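Local coordinates for uncharacterized protein (Pseudomonas aeruginosa, PDB 4O5P) that acts as the type VI secretion phospholipase effector Tle1, probably hydrolysing membrane phospholipids with a catalytic domain of the alpha/beta-hydrolase kind, at residues I146-L150 with A245-L250; L231-G235 with A417-L421; F276-F280 with M410-A414; M306-D310 with I349-M354; S326-V332 with R367-Y373. One frame throughout, in Å; residues are numbered along the deposited sequence.

Contact 1 of 5, residues I146-L150 with A245-L250; sequences INWGL and AFANWL
Ile-146 pushes its two branches against different residues of the second helix: CD1 meets Ala-245 CB at 3.6 Å, and CG2 comes within 3.4 Å of Trp-249 CE3. The CG2 branch can do this because it stands anti to the backbone N while CG1 folds back beside that N (chi1 -62°). Next to it, Asn-147 OD1 lies at the edge of the indole, 3.5 Å from Trp-249 CZ3; this oxygen is buried and has no hydrogen-bond partner in the model. Phe-246 offers its ring edge to the other backbone, CE2 sitting 3.7 Å from Leu-150 N, and Leu-150 CD2 slides past Phe-246 CE2 at 3.8 Å. Further out, Arg-199 makes a cation-pi contact with Trp-249, and Met-178 of helix 168-178 touches Asn-147 and Leu-150. The axes of the two short segments cross at -52°, 9.8 Å apart at closest. This is plain apolar helix-helix packing, one partner being the helix that follows the probable nucleophile elbow of an alpha/beta-hydrolase fold.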
# COMPACT_ATOMS: atom_id res chain seq x y z
N ILE A 146 -4.02 -11.02 -2.54
CA ILE A 146 -5.01 -10.88 -3.61
C ILE A 146 -5.73 -12.22 -3.86
O ILE A 146 -6.96 -12.28 -3.91
CB ILE A 146 -4.35 -10.39 -4.92
CG1 ILE A 146 -3.73 -9.01 -4.70
CG2 ILE A 146 -5.36 -10.29 -6.04
CD1 ILE A 146 -2.63 -8.69 -5.68
N ASN A 147 -4.96 -13.30 -3.97
CA ASN A 147 -5.57 -14.60 -4.25
C ASN A 147 -6.43 -15.15 -3.11
O ASN A 147 -7.47 -15.77 -3.35
CB ASN A 147 -4.50 -15.59 -4.74
CG ASN A 147 -4.04 -15.28 -6.16
OD1 ASN A 147 -4.82 -14.78 -6.97
ND2 ASN A 147 -2.76 -15.55 -6.47
N TRP A 148 -5.98 -14.91 -1.88
CA TRP A 148 -6.79 -15.19 -0.69
C TRP A 148 -8.12 -14.46 -0.83
O TRP A 148 -9.18 -15.03 -0.60
CB TRP A 148 -6.07 -14.65 0.56
CG TRP A 148 -6.80 -14.95 1.85
CD1 TRP A 148 -6.73 -16.10 2.57
CD2 TRP A 148 -7.68 -14.07 2.57
NE1 TRP A 148 -7.52 -16.00 3.70
CE2 TRP A 148 -8.12 -14.77 3.71
CE3 TRP A 148 -8.16 -12.78 2.34
CZ2 TRP A 148 -9.01 -14.21 4.63
CZ3 TRP A 148 -9.04 -12.23 3.26
CH2 TRP A 148 -9.46 -12.94 4.39
N GLY A 149 -8.04 -13.19 -1.22
CA GLY A 149 -9.22 -12.36 -1.43
C GLY A 149 -10.17 -13.01 -2.41
O GLY A 149 -11.36 -13.17 -2.11
N LEU A 150 -9.66 -13.41 -3.58
CA LEU A 150 -10.47 -14.14 -4.55
C LEU A 150 -11.14 -15.39 -3.94
O LEU A 150 -12.34 -15.59 -4.11
CB LEU A 150 -9.65 -14.48 -5.80
CG LEU A 150 -9.29 -13.26 -6.65
CD1 LEU A 150 -8.24 -13.60 -7.71
CD2 LEU A 150 -10.55 -12.69 -7.31
N ALA A 245 -5.33 -4.66 -8.11
CA ALA A 245 -5.02 -5.90 -8.82
C ALA A 245 -6.16 -6.91 -8.68
O ALA A 245 -6.55 -7.54 -9.65
CB ALA A 245 -3.70 -6.49 -8.32
N PHE A 246 -6.72 -7.04 -7.48
CA PHE A 246 -7.89 -7.88 -7.22
C PHE A 246 -9.04 -7.55 -8.19
O PHE A 246 -9.59 -8.44 -8.83
CB PHE A 246 -8.33 -7.69 -5.76
CG PHE A 246 -9.68 -8.27 -5.43
CD1 PHE A 246 -10.85 -7.51 -5.57
CD2 PHE A 246 -9.79 -9.56 -4.93
CE1 PHE A 246 -12.08 -8.04 -5.24
CE2 PHE A 246 -11.02 -10.10 -4.59
CZ PHE A 246 -12.18 -9.33 -4.75
N ALA A 247 -9.39 -6.28 -8.29
CA ALA A 247 -10.45 -5.84 -9.19
C ALA A 247 -10.18 -6.28 -10.63
O ALA A 247 -11.08 -6.83 -11.30
CB ALA A 247 -10.65 -4.33 -9.11
N ASN A 248 -8.96 -6.05 -11.11
CA ASN A 248 -8.60 -6.52 -12.46
C ASN A 248 -8.60 -8.05 -12.67
O ASN A 248 -9.14 -8.54 -13.67
CB ASN A 248 -7.26 -5.93 -12.92
CG ASN A 248 -7.40 -4.50 -13.39
OD1 ASN A 248 -8.27 -4.19 -14.21
ND2 ASN A 248 -6.58 -3.60 -12.85
N TRP A 249 -7.98 -8.79 -11.76
CA TRP A 249 -8.01 -10.26 -11.84
C TRP A 249 -9.44 -10.82 -11.75
O TRP A 249 -9.78 -11.84 -12.37
CB TRP A 249 -7.11 -10.88 -10.75
CG TRP A 249 -5.66 -10.51 -10.90
CD1 TRP A 249 -5.10 -9.70 -11.86
CD2 TRP A 249 -4.57 -10.94 -10.06
NE1 TRP A 249 -3.74 -9.60 -11.67
CE2 TRP A 249 -3.39 -10.35 -10.57
CE3 TRP A 249 -4.48 -11.76 -8.94
CZ2 TRP A 249 -2.13 -10.56 -9.99
CZ3 TRP A 249 -3.22 -11.98 -8.36
CH2 TRP A 249 -2.07 -11.37 -8.89
N LEU A 250 -10.30 -10.13 -11.01
CA LEU A 250 -11.67 -10.57 -10.87
C LEU A 250 -12.40 -10.32 -12.18
O LEU A 250 -13.16 -11.18 -12.66
CB LEU A 250 -12.34 -9.87 -9.70
CG LEU A 250 -13.81 -10.20 -9.47
CD1 LEU A 250 -14.00 -11.71 -9.24
CD2 LEU A 250 -14.34 -9.41 -8.29

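Contact 2 of 5, residues L231-G235 with A417-L421; sequences LYIYG and AGAPL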
# COMPACT_ATOMS: atom_id res chain seq x y z
N LEU A 231 -19.90 -6.39 -4.47
CA LEU A 231 -18.66 -6.29 -3.68
C LEU A 231 -18.38 -4.86 -3.22
O LEU A 231 -18.58 -3.91 -3.96
CB LEU A 231 -17.46 -6.79 -4.48
CG LEU A 231 -17.40 -8.26 -4.92
CD1 LEU A 231 -16.00 -8.66 -5.29
CD2 LEU A 231 -17.90 -9.16 -3.84
N TYR A 232 -17.93 -4.74 -1.98
CA TYR A 232 -17.49 -3.47 -1.40
C TYR A 232 -16.08 -3.75 -0.90
O TYR A 232 -15.86 -4.65 -0.08
CB TYR A 232 -18.44 -3.05 -0.27
CG TYR A 232 -19.88 -3.23 -0.70
CD1 TYR A 232 -20.51 -4.47 -0.58
CD2 TYR A 232 -20.59 -2.19 -1.28
CE1 TYR A 232 -21.80 -4.66 -1.00
CE2 TYR A 232 -21.90 -2.37 -1.71
CZ TYR A 232 -22.49 -3.60 -1.56
OH TYR A 232 -23.79 -3.80 -1.98
N ILE A 233 -15.11 -3.01 -1.44
CA ILE A 233 -13.69 -3.35 -1.28
C ILE A 233 -12.93 -2.13 -0.76
O ILE A 233 -13.03 -1.06 -1.35
CB ILE A 233 -13.04 -3.75 -2.64
CG1 ILE A 233 -13.88 -4.80 -3.40
CG2 ILE A 233 -11.60 -4.23 -2.45
CD1 ILE A 233 -13.80 -6.19 -2.85
N TYR A 234 -12.19 -2.28 0.34
CA TYR A 234 -11.43 -1.16 0.90
C TYR A 234 -9.95 -1.57 0.92
O TYR A 234 -9.64 -2.70 1.27
CB TYR A 234 -11.90 -0.83 2.33
CG TYR A 234 -13.41 -0.66 2.48
CD1 TYR A 234 -14.08 0.36 1.83
CD2 TYR A 234 -14.15 -1.51 3.29
CE1 TYR A 234 -15.45 0.52 1.96
CE2 TYR A 234 -15.52 -1.36 3.44
CZ TYR A 234 -16.16 -0.34 2.78
OH TYR A 234 -17.52 -0.21 2.91
N GLY A 235 -9.05 -0.66 0.56
CA GLY A 235 -7.63 -0.97 0.60
C GLY A 235 -6.80 0.23 1.03
O GLY A 235 -7.17 1.37 0.73
N ALA A 417 -22.84 4.54 -1.51
CA ALA A 417 -22.79 3.63 -2.64
C ALA A 417 -23.47 2.31 -2.32
O ALA A 417 -23.51 1.40 -3.16
CB ALA A 417 -21.34 3.43 -3.12
N GLY A 418 -24.01 2.20 -1.12
CA GLY A 418 -24.80 1.04 -0.74
C GLY A 418 -24.08 0.03 0.15
O GLY A 418 -24.54 -1.09 0.32
N ALA A 419 -22.96 0.43 0.74
CA ALA A 419 -22.17 -0.48 1.59
C ALA A 419 -22.88 -0.93 2.87
O ALA A 419 -23.56 -0.14 3.53
CB ALA A 419 -20.81 0.16 1.93
N PRO A 420 -22.73 -2.22 3.23
CA PRO A 420 -23.38 -2.74 4.43
C PRO A 420 -22.65 -2.25 5.67
O PRO A 420 -21.89 -3.01 6.28
CB PRO A 420 -23.21 -4.27 4.30
CG PRO A 420 -22.91 -4.50 2.84
CD PRO A 420 -22.08 -3.30 2.46
N LEU A 421 -22.90 -0.99 6.03
CA LEU A 421 -22.18 -0.36 7.14
C LEU A 421 -23.06 -0.14 8.37
O LEU A 421 -24.24 0.22 8.25
CB LEU A 421 -21.58 0.97 6.68
CG LEU A 421 -20.34 0.88 5.80
CD1 LEU A 421 -19.92 2.24 5.23
CD2 LEU A 421 -19.19 0.24 6.61
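Pro-420 lies on the face of the Tyr-232 ring in a CH-pi contact: its CD is 3.7 Å from the ring centroid and 15° off the normal. Ordinary van der Waals contacts continue round the same ring. Tyr-232 CD2 is 3.7 Å from Ala-419 CA, and Tyr-232 CE2 is 3.6 Å from Gly-418 O, both approached obliquely. Two residues on, Tyr-234 reaches out in the same direction and sets its OH 3.5 Å from Ala-419 CB, with Leu-421 CD2 coming from the opposite direction. Being two apart on a strand, the tyrosines leave it on the same side; with CG anti to the carbonyl carbon in both, their rings point the same way.

Hydrogen bonds do not join the segments. The Tyr-232 hydroxyl bonds to His-66 ND1 instead, and Ala-419 O takes a bond from Asn-30 ND2. Within the loop, Gly-418 closes the preceding helix as a Schellman motif with a phi of 103°, and Pro-420 is the centre of an inverse gamma turn whose Leu-421 N to Ala-419 O bond is weak.

Strand 225-236 runs between strands 62-71 and 270-280 of the sheet. Leu-231 and Ile-233 face helix 238-254, whereas the tyrosines face the loop leaving helix 403-416, with Ala-414 of that helix touching both Tyr-234 and Ala-419.

Contact 3 of 5, residues F276-F280 with M410-A414; sequences FLGLF and MYAEA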
# COMPACT_ATOMS: atom_id res chain seq x y z
N PHE A 276 -18.43 -0.73 -4.91
CA PHE A 276 -17.60 0.34 -4.35
C PHE A 276 -16.15 -0.11 -4.12
O PHE A 276 -15.90 -1.13 -3.49
CB PHE A 276 -18.20 0.85 -3.04
CG PHE A 276 -17.47 2.05 -2.45
CD1 PHE A 276 -17.79 3.34 -2.86
CD2 PHE A 276 -16.46 1.87 -1.51
CE1 PHE A 276 -17.11 4.45 -2.32
CE2 PHE A 276 -15.78 2.95 -0.97
CZ PHE A 276 -16.11 4.24 -1.37
N LEU A 277 -15.20 0.67 -4.63
CA LEU A 277 -13.79 0.42 -4.40
C LEU A 277 -13.21 1.66 -3.69
O LEU A 277 -13.14 2.75 -4.28
CB LEU A 277 -13.09 0.18 -5.75
CG LEU A 277 -11.60 -0.14 -5.80
CD1 LEU A 277 -11.31 -1.47 -5.09
CD2 LEU A 277 -11.16 -0.17 -7.26
N GLY A 278 -12.87 1.51 -2.42
CA GLY A 278 -12.37 2.64 -1.64
C GLY A 278 -10.90 2.48 -1.31
O GLY A 278 -10.52 1.53 -0.63
N LEU A 279 -10.09 3.43 -1.76
CA LEU A 279 -8.64 3.32 -1.66
C LEU A 279 -7.98 4.50 -0.93
O LEU A 279 -8.31 5.66 -1.17
CB LEU A 279 -8.03 3.20 -3.05
CG LEU A 279 -8.68 2.23 -4.02
CD1 LEU A 279 -8.11 2.49 -5.41
CD2 LEU A 279 -8.45 0.80 -3.57
N PHE A 280 -7.06 4.18 -0.03
CA PHE A 280 -6.29 5.19 0.67
C PHE A 280 -4.86 5.10 0.16
O PHE A 280 -4.21 4.07 0.39
CB PHE A 280 -6.27 4.92 2.18
CG PHE A 280 -7.61 4.98 2.86
CD1 PHE A 280 -8.05 6.17 3.43
CD2 PHE A 280 -8.41 3.85 2.99
CE1 PHE A 280 -9.27 6.24 4.09
CE2 PHE A 280 -9.63 3.91 3.65
CZ PHE A 280 -10.07 5.11 4.21
N MSE A 410 -14.50 8.36 3.81
CA MSE A 410 -14.56 7.13 3.04
C MSE A 410 -15.86 6.47 3.43
O MSE A 410 -16.61 5.98 2.57
CB MSE A 410 -13.36 6.21 3.34
CG MSE A 410 -13.35 4.97 2.46
SE MSE A 410 -13.03 5.43 0.59
CE MSE A 410 -11.10 5.52 0.70
N TYR A 411 -16.16 6.56 4.73
CA TYR A 411 -17.36 5.94 5.25
C TYR A 411 -18.55 6.49 4.48
O TYR A 411 -19.38 5.71 3.95
CB TYR A 411 -17.49 6.24 6.74
CG TYR A 411 -18.77 5.74 7.35
CD1 TYR A 411 -18.86 4.46 7.88
CD2 TYR A 411 -19.89 6.57 7.42
CE1 TYR A 411 -20.06 4.02 8.46
CE2 TYR A 411 -21.06 6.13 7.97
CZ TYR A 411 -21.15 4.87 8.49
OH TYR A 411 -22.36 4.47 9.04
N ALA A 412 -18.61 7.81 4.35
CA ALA A 412 -19.79 8.44 3.77
C ALA A 412 -19.92 7.97 2.34
O ALA A 412 -21.03 7.61 1.89
CB ALA A 412 -19.70 9.96 3.85
N GLU A 413 -18.79 7.91 1.64
CA GLU A 413 -18.81 7.55 0.22
C GLU A 413 -19.35 6.15 0.13
O GLU A 413 -20.27 5.88 -0.66
CB GLU A 413 -17.41 7.62 -0.40
CG GLU A 413 -16.81 9.04 -0.44
CD GLU A 413 -17.32 9.83 -1.62
OE1 GLU A 413 -16.80 10.95 -1.84
OE2 GLU A 413 -18.24 9.33 -2.33
N ALA A 414 -18.85 5.28 1.00
CA ALA A 414 -19.20 3.87 0.93
C ALA A 414 -20.68 3.76 1.27
O ALA A 414 -21.43 3.02 0.63
CB ALA A 414 -18.34 3.06 1.87
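Helix 403-416 packs on the central sheet of the hydrolase-like domain, and Phe-276, Phe-280 and Met-410 carry much of its contact with strand 270-280. The two segments run nearly antiparallel (170°), their axes 9.5 Å apart at closest. Met-410, a selenomethionine, forms Met-aromatic contacts with both rings. Its CG stands anti to the backbone N and the chain then bends at chi2 and chi3, hooking the end of the side chain in between the phenylalanines. SE meets Phe-276 at the edge, in the ring plane, 3.8 Å from CZ, while the terminal methyl CE sits over the centre of the Phe-280 face, 3.7 Å from its centroid. Ala-414 covers a face of Phe-276 in a CH-pi contact, CA being 3.8 Å from the ring centroid and only 8° off the normal. Glu-413 lends just its aliphatic part here, CB lying 3.7 Å from Phe-276 CE1; its carboxylate turns to His-409 and to a salt bridge with Arg-330. Between the rings the strand presents Gly-278, which lets selenium close right down on the backbone: Gly-278 CA is 3.6 Å from Met-410 SE, and Leu-279 O is 3.4 Å from Met-410 CE.

Contact 4 of 5, residues M306-D310 with I349-M354; sequences MRLPD and IRRRDM
Arg-307 brings its guanidinium up to segment 349-354, CG anti to the backbone N (chi1 -169°) and the chain extended to NE, whereas Arg-351 starts from a cramped chi1 of 90° and bends at chi2, its CG lying over one face of the Arg-307 guanidinium. The two guanidinium planes are 17° apart. With Asp-310 and Asp-353 they form a salt-bridge network that ties the 306-310 loop to edge strand 346-353. Arg-307 grips Arg-352 O end-on with NH1 (2.9 Å) and NH2 (2.8 Å), in both the guanidinium and the carbonyl plane. Arg-307 NH2 also donates to Asp-310 OD2 (2.7 Å), which accepts on its syn lone pair. Asp-310 OD1 takes Arg-351 NH2 at 3.1 Å, and Arg-351 NH1 and NH2 both grip Asp-353 OD1. Met-354 SE lies over the Arg-307 face opposite Arg-351 CG. Asp-690, paired with Arg-307, probably helps these acids offset the positive charge. Leu-308 CD1 packs on Ile-349 CB (3.9 Å), and a water accepts from Leu-308 N and donates to Ile-349 O.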
# COMPACT_ATOMS: atom_id res chain seq x y z
N MSE A 306 -2.59 -1.66 -11.96
CA MSE A 306 -3.03 -0.56 -11.12
C MSE A 306 -4.14 0.23 -11.81
O MSE A 306 -4.97 0.86 -11.16
CB MSE A 306 -1.86 0.36 -10.79
CG MSE A 306 -0.79 -0.31 -9.91
SE MSE A 306 -1.60 -0.88 -8.22
CE MSE A 306 -1.84 -2.75 -8.66
N ARG A 307 -4.10 0.21 -13.13
CA ARG A 307 -5.10 0.88 -13.95
C ARG A 307 -6.48 0.34 -13.58
O ARG A 307 -6.69 -0.88 -13.59
CB ARG A 307 -4.81 0.55 -15.41
CG ARG A 307 -5.59 1.35 -16.40
CD ARG A 307 -5.53 0.68 -17.79
NE ARG A 307 -6.57 1.27 -18.62
CZ ARG A 307 -6.41 2.41 -19.30
NH1 ARG A 307 -5.24 3.05 -19.26
NH2 ARG A 307 -7.41 2.89 -20.02
N LEU A 308 -7.41 1.22 -13.22
CA LEU A 308 -8.72 0.75 -12.78
C LEU A 308 -9.41 0.00 -13.94
O LEU A 308 -9.09 0.25 -15.11
CB LEU A 308 -9.59 1.90 -12.27
CG LEU A 308 -9.25 2.68 -11.00
CD1 LEU A 308 -10.32 3.72 -10.77
CD2 LEU A 308 -9.14 1.82 -9.76
N PRO A 309 -10.31 -0.95 -13.63
CA PRO A 309 -10.98 -1.70 -14.71
C PRO A 309 -11.72 -0.79 -15.69
O PRO A 309 -12.41 0.15 -15.27
CB PRO A 309 -12.00 -2.57 -13.95
CG PRO A 309 -11.36 -2.83 -12.64
CD PRO A 309 -10.60 -1.53 -12.30
N ASP A 310 -11.54 -1.06 -16.98
CA ASP A 310 -12.26 -0.32 -18.01
C ASP A 310 -13.52 -1.08 -18.41
O ASP A 310 -13.49 -2.30 -18.60
CB ASP A 310 -11.38 -0.08 -19.24
CG ASP A 310 -10.70 1.27 -19.21
OD1 ASP A 310 -11.31 2.24 -18.71
OD2 ASP A 310 -9.56 1.37 -19.70
N ILE A 349 -5.06 7.01 -9.62
CA ILE A 349 -6.01 6.25 -10.43
C ILE A 349 -6.28 6.96 -11.76
O ILE A 349 -7.18 6.55 -12.51
CB ILE A 349 -7.34 6.03 -9.72
CG1 ILE A 349 -7.95 7.37 -9.30
CG2 ILE A 349 -7.17 5.10 -8.52
CD1 ILE A 349 -9.42 7.27 -8.97
N ARG A 350 -5.52 8.02 -12.02
CA ARG A 350 -5.52 8.70 -13.33
C ARG A 350 -4.84 7.84 -14.40
O ARG A 350 -3.87 7.13 -14.13
CB ARG A 350 -4.81 10.07 -13.27
CG ARG A 350 -5.31 11.13 -14.30
CD ARG A 350 -4.62 12.47 -14.11
NE ARG A 350 -3.23 12.46 -14.58
CZ ARG A 350 -2.30 13.32 -14.17
NH1 ARG A 350 -2.62 14.22 -13.26
NH2 ARG A 350 -1.07 13.25 -14.63
N ARG A 351 -5.37 7.90 -15.62
CA ARG A 351 -4.84 7.11 -16.71
C ARG A 351 -5.40 7.60 -18.06
O ARG A 351 -6.42 8.29 -18.10
CB ARG A 351 -5.19 5.63 -16.51
CG ARG A 351 -6.52 5.22 -17.13
CD ARG A 351 -7.75 5.77 -16.41
NE ARG A 351 -8.97 5.27 -17.05
CZ ARG A 351 -9.56 5.84 -18.09
NH1 ARG A 351 -9.05 6.96 -18.61
NH2 ARG A 351 -10.66 5.32 -18.63
N ARG A 352 -4.74 7.22 -19.15
CA ARG A 352 -5.24 7.57 -20.48
C ARG A 352 -6.30 6.56 -20.95
O ARG A 352 -6.21 5.37 -20.63
CB ARG A 352 -4.07 7.60 -21.46
CG ARG A 352 -2.91 8.48 -21.01
CD ARG A 352 -1.81 8.53 -22.06
NE ARG A 352 -2.32 9.14 -23.29
CZ ARG A 352 -1.79 8.97 -24.50
NH1 ARG A 352 -0.74 8.17 -24.67
NH2 ARG A 352 -2.35 9.58 -25.54
N ASP A 353 -7.31 7.04 -21.67
CA ASP A 353 -8.28 6.14 -22.31
C ASP A 353 -7.55 5.15 -23.19
O ASP A 353 -6.45 5.43 -23.67
CB ASP A 353 -9.30 6.90 -23.16
CG ASP A 353 -10.31 7.64 -22.34
OD1 ASP A 353 -10.40 7.37 -21.12
OD2 ASP A 353 -11.03 8.49 -22.90
N MSE A 354 -8.17 4.00 -23.42
CA MSE A 354 -7.47 2.93 -24.13
C MSE A 354 -8.45 1.87 -24.62
O MSE A 354 -8.67 0.88 -23.93
CB MSE A 354 -6.44 2.31 -23.19
CG MSE A 354 -5.70 1.12 -23.72
SE MSE A 354 -5.39 -0.07 -22.23
CE MSE A 354 -3.52 0.32 -22.04
O HOH W 1 -6.70 4.00 -13.11
O HOH W 2 -9.78 2.88 -16.11

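Contact 5 of 5, residues S326-V332 with R367-Y373; sequences SFLKRCV and RKWTVEY
Cys-331 pairs with Thr-370, and Val-332 with Val-371, in parallel register: Cys-331 N bonds to Trp-369 O (3.1 Å) and Val-371 N to Cys-331 O (2.9 Å), the pairing starting within the type II turn Arg-367 to Thr-370, whose Trp-369 O is the first acceptor. On one face of the sheet Cys-331 CB rests 3.6 Å from Thr-370 CG2. On the other, Val-332 CG2 and Val-371 CG1 lie side by side, pointing the same way.

Arg-330 has CG anti to the backbone N and a bend at chi2 (67°) that folds its guanidinium back over the neighbouring strand, one face against Val-371 CG1, which is 3.4 Å from NH2. Arg-367 crosses Leu-328 obliquely: its NH1 donates to Leu-328 O at 3.0 Å, tilted 29° from the carbonyl plane, while Leu-328 CD2 lies over a guanidinium face. Trp-369 turns an edge to the other segment, with CE3 3.4 Å from Leu-328 O and Ser-326 CB in the ring plane; Lys-368 CD covers one indole face.

Both arginines have acidic partners beyond the pair, Arg-330 with Glu-413 and Arg-367 with Glu-311. Each probably stays charged; the apolar contacts hold the two segments together, and the ion pairs connect them to helix 403-416 through Glu-413 and to the loop with Glu-311.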
# COMPACT_ATOMS: atom_id res chain seq x y z
N SER A 326 -21.88 -2.78 -16.36
CA SER A 326 -20.61 -2.32 -15.78
C SER A 326 -20.04 -3.23 -14.69
O SER A 326 -20.78 -3.81 -13.90
CB SER A 326 -20.75 -0.89 -15.23
OG SER A 326 -21.26 0.00 -16.22
N PHE A 327 -18.72 -3.36 -14.67
CA PHE A 327 -18.04 -4.13 -13.65
C PHE A 327 -17.77 -3.33 -12.36
O PHE A 327 -17.95 -3.83 -11.24
CB PHE A 327 -16.75 -4.71 -14.22
CG PHE A 327 -15.99 -5.57 -13.25
CD1 PHE A 327 -16.50 -6.79 -12.85
CD2 PHE A 327 -14.78 -5.13 -12.72
CE1 PHE A 327 -15.80 -7.58 -11.95
CE2 PHE A 327 -14.08 -5.91 -11.81
CZ PHE A 327 -14.58 -7.14 -11.43
N LEU A 328 -17.35 -2.07 -12.52
CA LEU A 328 -17.03 -1.21 -11.37
C LEU A 328 -17.97 -0.02 -11.32
O LEU A 328 -17.99 0.79 -12.25
CB LEU A 328 -15.57 -0.72 -11.46
CG LEU A 328 -15.12 0.33 -10.44
CD1 LEU A 328 -15.13 -0.29 -9.06
CD2 LEU A 328 -13.70 0.85 -10.79
N LYS A 329 -18.72 0.12 -10.23
CA LYS A 329 -19.74 1.19 -10.14
C LYS A 329 -19.22 2.51 -9.56
O LYS A 329 -19.80 3.57 -9.81
CB LYS A 329 -20.92 0.73 -9.28
CG LYS A 329 -21.55 -0.60 -9.67
CD LYS A 329 -22.01 -0.65 -11.11
CE LYS A 329 -22.48 -2.08 -11.42
NZ LYS A 329 -23.18 -2.26 -12.74
N ARG A 330 -18.15 2.45 -8.78
CA ARG A 330 -17.71 3.61 -7.99
C ARG A 330 -16.34 3.36 -7.35
O ARG A 330 -16.15 2.36 -6.66
CB ARG A 330 -18.73 3.90 -6.88
CG ARG A 330 -18.37 5.08 -5.96
CD ARG A 330 -18.40 6.41 -6.70
NE ARG A 330 -18.20 7.55 -5.80
CZ ARG A 330 -17.86 8.77 -6.22
NH1 ARG A 330 -17.65 8.99 -7.51
NH2 ARG A 330 -17.70 9.75 -5.34
N CYS A 331 -15.40 4.27 -7.59
CA CYS A 331 -14.11 4.21 -6.91
C CYS A 331 -13.72 5.57 -6.33
O CYS A 331 -13.76 6.59 -7.04
CB CYS A 331 -13.01 3.72 -7.85
SG CYS A 331 -11.36 3.65 -7.07
N VAL A 332 -13.38 5.58 -5.05
CA VAL A 332 -12.91 6.79 -4.38
C VAL A 332 -11.47 6.58 -3.90
O VAL A 332 -11.21 5.63 -3.17
CB VAL A 332 -13.79 7.13 -3.17
CG1 VAL A 332 -13.14 8.25 -2.36
CG2 VAL A 332 -15.24 7.49 -3.61
N ARG A 367 -11.42 7.88 -15.20
CA ARG A 367 -12.57 7.08 -15.62
C ARG A 367 -13.89 7.49 -14.94
O ARG A 367 -13.89 7.85 -13.76
CB ARG A 367 -12.25 5.63 -15.27
CG ARG A 367 -13.19 4.66 -15.87
CD ARG A 367 -14.16 4.18 -14.81
NE ARG A 367 -14.19 2.74 -14.81
CZ ARG A 367 -15.21 2.02 -14.38
NH1 ARG A 367 -16.30 2.61 -13.90
NH2 ARG A 367 -15.11 0.71 -14.43
N LYS A 368 -15.01 7.40 -15.66
CA LYS A 368 -16.33 7.73 -15.10
C LYS A 368 -16.54 7.09 -13.72
O LYS A 368 -16.03 6.00 -13.46
CB LYS A 368 -17.47 7.29 -16.05
CG LYS A 368 -17.52 5.78 -16.34
CD LYS A 368 -18.69 5.43 -17.26
CE LYS A 368 -18.71 3.94 -17.60
NZ LYS A 368 -19.77 3.57 -18.58
N TRP A 369 -17.24 7.78 -12.84
CA TRP A 369 -17.61 7.21 -11.54
C TRP A 369 -16.42 6.95 -10.63
O TRP A 369 -16.56 6.23 -9.63
CB TRP A 369 -18.40 5.90 -11.69
CG TRP A 369 -19.50 5.93 -12.71
CD1 TRP A 369 -20.21 7.02 -13.13
CD2 TRP A 369 -20.00 4.81 -13.45
NE1 TRP A 369 -21.15 6.63 -14.08
CE2 TRP A 369 -21.04 5.28 -14.29
CE3 TRP A 369 -19.68 3.44 -13.48
CZ2 TRP A 369 -21.74 4.44 -15.16
CZ3 TRP A 369 -20.39 2.62 -14.34
CH2 TRP A 369 -21.41 3.12 -15.16
N THR A 370 -15.25 7.52 -10.95
CA THR A 370 -14.08 7.41 -10.08
C THR A 370 -13.52 8.80 -9.74
O THR A 370 -13.47 9.67 -10.61
CB THR A 370 -12.99 6.50 -10.68
OG1 THR A 370 -12.40 7.14 -11.83
CG2 THR A 370 -13.59 5.17 -11.12
N VAL A 371 -13.12 9.00 -8.49
CA VAL A 371 -12.73 10.34 -8.04
C VAL A 371 -11.52 10.23 -7.12
O VAL A 371 -11.36 9.22 -6.43
CB VAL A 371 -13.95 11.07 -7.36
CG1 VAL A 371 -14.47 10.27 -6.18
CG2 VAL A 371 -13.61 12.48 -6.96
N GLU A 372 -10.64 11.22 -7.15
CA GLU A 372 -9.37 11.21 -6.40
C GLU A 372 -9.28 12.51 -5.60
O GLU A 372 -9.35 13.61 -6.17
CB GLU A 372 -8.19 11.04 -7.39
CG GLU A 372 -6.77 10.96 -6.78
CD GLU A 372 -5.78 10.31 -7.73
OE1 GLU A 372 -5.24 10.98 -8.64
OE2 GLU A 372 -5.51 9.10 -7.59
N TYR A 373 -9.17 12.40 -4.28
CA TYR A 373 -9.13 13.57 -3.41
C TYR A 373 -7.76 13.74 -2.76
O TYR A 373 -7.20 12.77 -2.23
CB TYR A 373 -10.18 13.46 -2.30
CG TYR A 373 -11.59 13.69 -2.77
CD1 TYR A 373 -12.06 14.97 -3.03
CD2 TYR A 373 -12.47 12.62 -2.92
CE1 TYR A 373 -13.38 15.19 -3.45
CE2 TYR A 373 -13.77 12.83 -3.33
CZ TYR A 373 -14.21 14.11 -3.60
OH TYR A 373 -15.51 14.29 -4.01
O HOH W 3 -20.64 0.99 -18.33
O HOH W 4 -17.16 12.54 -4.08

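In the fold
Contacts 2, 3 and 5 follow one another across a single sheet. The centre of contact 3 lies about 7 Å from that of contact 2 and about 10 Å from that of contact 5; Ile-233 O to Gly-278 N (2.8 Å) and Leu-279 N to Val-332 O (2.8 Å) join their strands. Contacts 2 and 3 cover the face under helix 403-416; contacts 1 and 4 lie on the face carrying helix 238-254, where Phe-246 packs on Ile-233 and Leu-308 on Leu-277. Asn-248 ND2 bonds to Arg-307 O at 2.8 Å, and Pro-309 O to Arg-367 NH2 links contact 4 with contact 5. The probable triad, Ser-237, His-379 and Asp-281, adjoins this framework: Gly-235 opens the likely nucleophile elbow, and Phe-280 directly precedes Asp-281.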